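Local structure of aspartate aminotransferase, cytoplasmic (Schizosaccharomyces pombe 972h-, 6JPK) at residues 223-231 and 313-324. The protein catalyses the reversible, pyridoxal 5'-phosphate-dependent transfer of an amino group from L-aspartate to 2-oxoglutarate, giving oxaloacetate and L-glutamate. The protein carries 1 engineered substitution. Residues are numbered along the deposited sequence; the frame is centred on the assembly and turned at random.
Sequences QGFASGDLN and FAEWEQDLKTMS
Leu230 sits as a knob on the 313-324 segment of helix 310-340, among Phe313, Trp316, Glu317 and Leu320. Its CB points toward the helix, and CG, anti to the carbonyl carbon (chi1 -73°), lies beside the backbone N and takes both methyls to the helix surface. Leu230 CG lies 4.1 Å from Leu320 CD1. Beyond it the branches part: Leu230 CD1 reaches Phe313 CZ at 3.4 Å and also touches Trp316 CZ3 and Glu317 CG, while Leu230 CD2 touches both Trp316 CH2 (3.9 Å) and Leu320 CD1. That same Leu320 methyl covers one face of the indole, over its centre, and Trp316 NE1 is hydrogen-bonded to Asn256 O. Beside the knob, one water joins Leu230 N to Glu317 OE2.

At the other end, Met323 SD meets the edge of the Phe225 ring, 3.9 Å from Phe225 CE2, in a Met-aromatic contact. Ser324 OG donates to Leu320 O (2.8 Å) within the helix, and Ser324 CB lies 3.4 Å from Phe225 O. Gly228 CA passes 4.5 Å from Lys321 CA. A single knob-into-hole contact from the start of helix 230-233, together with the loop before it, joins the segment following strand 215-220 to helix 310-340 in this aminotransferase of class I, with Phe225 neighbouring Lys255, the probable pyridoxal phosphate attachment site.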
loop_
_atom_site.group_PDB
_atom_site.type_symbol
_atom_site.label_atom_id
_atom_site.label_comp_id
_atom_site.label_asym_id
_atom_site.label_seq_id
_atom_site.Cartn_x
_atom_site.Cartn_y
_atom_site.Cartn_z
ATOM N N GLN A 223 15.474 0.633 -13.837
ATOM C CA GLN A 223 15.537 1.009 -15.249
ATOM C C GLN A 223 15.942 2.474 -15.400
ATOM O O GLN A 223 15.315 3.364 -14.816
ATOM C CB GLN A 223 14.195 0.776 -15.953
ATOM C CG GLN A 223 14.304 1.036 -17.469
ATOM C CD GLN A 223 12.964 1.111 -18.196
ATOM O OE1 GLN A 223 11.912 1.237 -17.578
ATOM N NE2 GLN A 223 13.012 1.067 -19.527
ATOM N N GLY A 224 16.977 2.721 -16.211
ATOM C CA GLY A 224 17.475 4.070 -16.449
ATOM C C GLY A 224 18.437 4.515 -15.360
ATOM O O GLY A 224 19.450 5.171 -15.626
ATOM N N PHE A 225 18.112 4.160 -14.118
ATOM C CA PHE A 225 18.994 4.462 -12.992
ATOM C C PHE A 225 20.321 3.714 -13.102
ATOM O O PHE A 225 21.357 4.219 -12.664
ATOM C CB PHE A 225 18.283 4.098 -11.686
ATOM C CG PHE A 225 19.106 4.331 -10.442
ATOM C CD1 PHE A 225 19.897 3.322 -9.921
ATOM C CD2 PHE A 225 19.055 5.557 -9.779
ATOM C CE1 PHE A 225 20.645 3.525 -8.774
ATOM C CE2 PHE A 225 19.800 5.773 -8.634
ATOM C CZ PHE A 225 20.595 4.758 -8.126
ATOM N N ALA A 226 20.313 2.505 -13.664
ATOM C CA ALA A 226 21.547 1.726 -13.712
ATOM C C ALA A 226 22.543 2.331 -14.700
ATOM O O ALA A 226 23.691 2.604 -14.342
ATOM C CB ALA A 226 21.241 0.271 -14.069
ATOM N N SER A 227 22.124 2.564 -15.945
ATOM C CA SER A 227 23.063 3.015 -16.971
ATOM C C SER A 227 22.793 4.417 -17.502
ATOM O O SER A 227 23.605 4.929 -18.288
ATOM C CB SER A 227 23.068 2.035 -18.157
ATOM O OG SER A 227 21.843 2.114 -18.874
ATOM N N GLY A 228 21.693 5.054 -17.117
ATOM C CA GLY A 228 21.334 6.303 -17.763
ATOM C C GLY A 228 20.654 6.132 -19.101
ATOM O O GLY A 228 20.298 7.134 -19.732
ATOM N N ASP A 229 20.448 4.894 -19.545
ATOM C CA ASP A 229 19.872 4.588 -20.854
ATOM C C ASP A 229 18.689 3.663 -20.595
ATOM O O ASP A 229 18.883 2.517 -20.179
ATOM C CB ASP A 229 20.922 3.926 -21.755
ATOM C CG ASP A 229 20.439 3.681 -23.189
ATOM O OD1 ASP A 229 19.256 3.350 -23.413
ATOM O OD2 ASP A 229 21.274 3.808 -24.108
ATOM N N LEU A 230 17.470 4.156 -20.838
ATOM C CA LEU A 230 16.267 3.408 -20.474
ATOM C C LEU A 230 16.122 2.124 -21.288
ATOM O O LEU A 230 15.778 1.073 -20.740
ATOM C CB LEU A 230 15.033 4.287 -20.656
ATOM C CG LEU A 230 14.855 5.377 -19.609
ATOM C CD1 LEU A 230 13.892 6.440 -20.123
ATOM C CD2 LEU A 230 14.361 4.782 -18.308
ATOM N N ASN A 231 16.334 2.197 -22.607
ATOM C CA ASN A 231 16.169 1.012 -23.450
ATOM C C ASN A 231 17.267 -0.018 -23.210
ATOM O O ASN A 231 17.006 -1.222 -23.299
ATOM C CB ASN A 231 16.129 1.404 -24.932
ATOM C CG ASN A 231 14.869 2.167 -25.291
ATOM O OD1 ASN A 231 13.943 2.265 -24.487
ATOM N ND2 ASN A 231 14.829 2.715 -26.493
ATOM N N PHE A 313 10.239 14.317 -20.001
ATOM C CA PHE A 313 10.896 13.028 -20.211
ATOM C C PHE A 313 12.377 13.223 -20.518
ATOM O O PHE A 313 13.234 12.552 -19.932
ATOM C CB PHE A 313 10.212 12.248 -21.338
ATOM C CG PHE A 313 10.650 10.800 -21.441
ATOM C CD1 PHE A 313 11.835 10.446 -22.091
ATOM C CD2 PHE A 313 9.856 9.786 -20.921
ATOM C CE1 PHE A 313 12.229 9.098 -22.184
ATOM C CE2 PHE A 313 10.244 8.445 -21.023
ATOM C CZ PHE A 313 11.423 8.110 -21.659
ATOM N N ALA A 314 12.691 14.147 -21.433
ATOM C CA ALA A 314 14.085 14.419 -21.770
ATOM C C ALA A 314 14.860 14.948 -20.565
ATOM O O ALA A 314 16.036 14.613 -20.378
ATOM C CB ALA A 314 14.165 15.417 -22.929
ATOM N N GLU A 315 14.231 15.803 -19.756
ATOM C CA GLU A 315 14.912 16.315 -18.570
ATOM C C GLU A 315 15.106 15.219 -17.533
ATOM O O GLU A 315 16.141 15.173 -16.858
ATOM C CB GLU A 315 14.131 17.498 -17.996
ATOM C CG GLU A 315 14.129 18.689 -18.984
ATOM C CD GLU A 315 13.161 19.798 -18.622
ATOM O OE1 GLU A 315 12.723 19.846 -17.456
ATOM O OE2 GLU A 315 12.862 20.644 -19.508
ATOM N N TRP A 316 14.132 14.316 -17.403
ATOM C CA TRP A 316 14.310 13.164 -16.527
ATOM C C TRP A 316 15.502 12.321 -16.972
ATOM O O TRP A 316 16.294 11.867 -16.134
ATOM C CB TRP A 316 13.025 12.332 -16.484
ATOM C CG TRP A 316 13.110 11.049 -15.681
ATOM C CD1 TRP A 316 13.615 10.892 -14.411
ATOM C CD2 TRP A 316 12.648 9.749 -16.090
ATOM N NE1 TRP A 316 13.503 9.569 -14.018
ATOM C CE2 TRP A 316 12.914 8.853 -15.028
ATOM C CE3 TRP A 316 12.039 9.258 -17.255
ATOM C CZ2 TRP A 316 12.587 7.492 -15.092
ATOM C CZ3 TRP A 316 11.719 7.891 -17.319
ATOM C CH2 TRP A 316 12.003 7.032 -16.244
ATOM N N GLU A 317 15.661 12.119 -18.288
ATOM C CA GLU A 317 16.804 11.347 -18.780
ATOM C C GLU A 317 18.126 12.014 -18.417
ATOM O O GLU A 317 19.115 11.324 -18.126
ATOM C CB GLU A 317 16.712 11.149 -20.297
ATOM C CG GLU A 317 15.695 10.079 -20.716
ATOM C CD GLU A 317 15.599 9.941 -22.229
ATOM O OE1 GLU A 317 15.517 10.990 -22.921
ATOM O OE2 GLU A 317 15.619 8.787 -22.719
ATOM N N GLN A 318 18.169 13.353 -18.436
ATOM C CA GLN A 318 19.337 14.062 -17.913
ATOM C C GLN A 318 19.569 13.753 -16.434
ATOM O O GLN A 318 20.716 13.584 -16.006
ATOM C CB GLN A 318 19.188 15.574 -18.116
ATOM C CG GLN A 318 19.395 16.010 -19.545
ATOM C CD GLN A 318 20.667 15.422 -20.132
ATOM O OE1 GLN A 318 21.769 15.653 -19.622
ATOM N NE2 GLN A 318 20.517 14.632 -21.196
ATOM N N ASP A 319 18.505 13.715 -15.627
ATOM C CA ASP A 319 18.669 13.377 -14.211
ATOM C C ASP A 319 19.178 11.942 -14.026
ATOM O O ASP A 319 19.992 11.677 -13.134
ATOM C CB ASP A 319 17.352 13.564 -13.452
ATOM C CG ASP A 319 16.827 15.016 -13.487
ATOM O OD1 ASP A 319 17.565 15.956 -13.863
ATOM O OD2 ASP A 319 15.648 15.214 -13.121
ATOM N N LEU A 320 18.687 10.999 -14.839
ATOM C CA LEU A 320 19.201 9.628 -14.800
ATOM C C LEU A 320 20.690 9.584 -15.131
ATOM O O LEU A 320 21.465 8.869 -14.480
ATOM C CB LEU A 320 18.421 8.746 -15.782
ATOM C CG LEU A 320 16.926 8.618 -15.488
ATOM C CD1 LEU A 320 16.191 7.896 -16.612
ATOM C CD2 LEU A 320 16.728 7.895 -14.159
ATOM N N LYS A 321 21.104 10.338 -16.149
ATOM C CA LYS A 321 22.523 10.442 -16.475
ATOM C C LYS A 321 23.330 10.981 -15.297
ATOM O O LYS A 321 24.415 10.469 -14.996
ATOM C CB LYS A 321 22.705 11.328 -17.707
ATOM C CG LYS A 321 24.148 11.569 -18.100
ATOM C CD LYS A 321 24.229 12.376 -19.393
ATOM C CE LYS A 321 25.663 12.542 -19.860
ATOM N NZ LYS A 321 25.765 13.622 -20.879
ATOM N N THR A 322 22.815 12.012 -14.621
ATOM C CA THR A 322 23.497 12.559 -13.450
ATOM C C THR A 322 23.743 11.488 -12.398
ATOM O O THR A 322 24.875 11.322 -11.921
ATOM C CB THR A 322 22.684 13.708 -12.846
ATOM O OG1 THR A 322 22.634 14.791 -13.782
ATOM C CG2 THR A 322 23.347 14.205 -11.551
ATOM N N MET A 323 22.690 10.747 -12.025
ATOM C CA MET A 323 22.809 9.750 -10.967
ATOM C C MET A 323 23.695 8.589 -11.399
ATOM O O MET A 323 24.611 8.193 -10.669
ATOM C CB MET A 323 21.427 9.235 -10.550
ATOM C CG MET A 323 20.506 10.297 -9.920
ATOM S SD MET A 323 18.974 9.538 -9.299
ATOM C CE MET A 323 18.113 9.223 -10.834
ATOM N N SER A 324 23.438 8.021 -12.581
ATOM C CA SER A 324 24.218 6.865 -12.993
ATOM C C SER A 324 25.683 7.234 -13.202
ATOM O O SER A 324 26.571 6.434 -12.894
ATOM C CB SER A 324 23.631 6.235 -14.254
ATOM O OG SER A 324 23.509 7.185 -15.293
HETATM O O HOH W 1 25.511 3.569 -12.342
HETATM O O HOH W 2 17.184 6.737 -22.113
#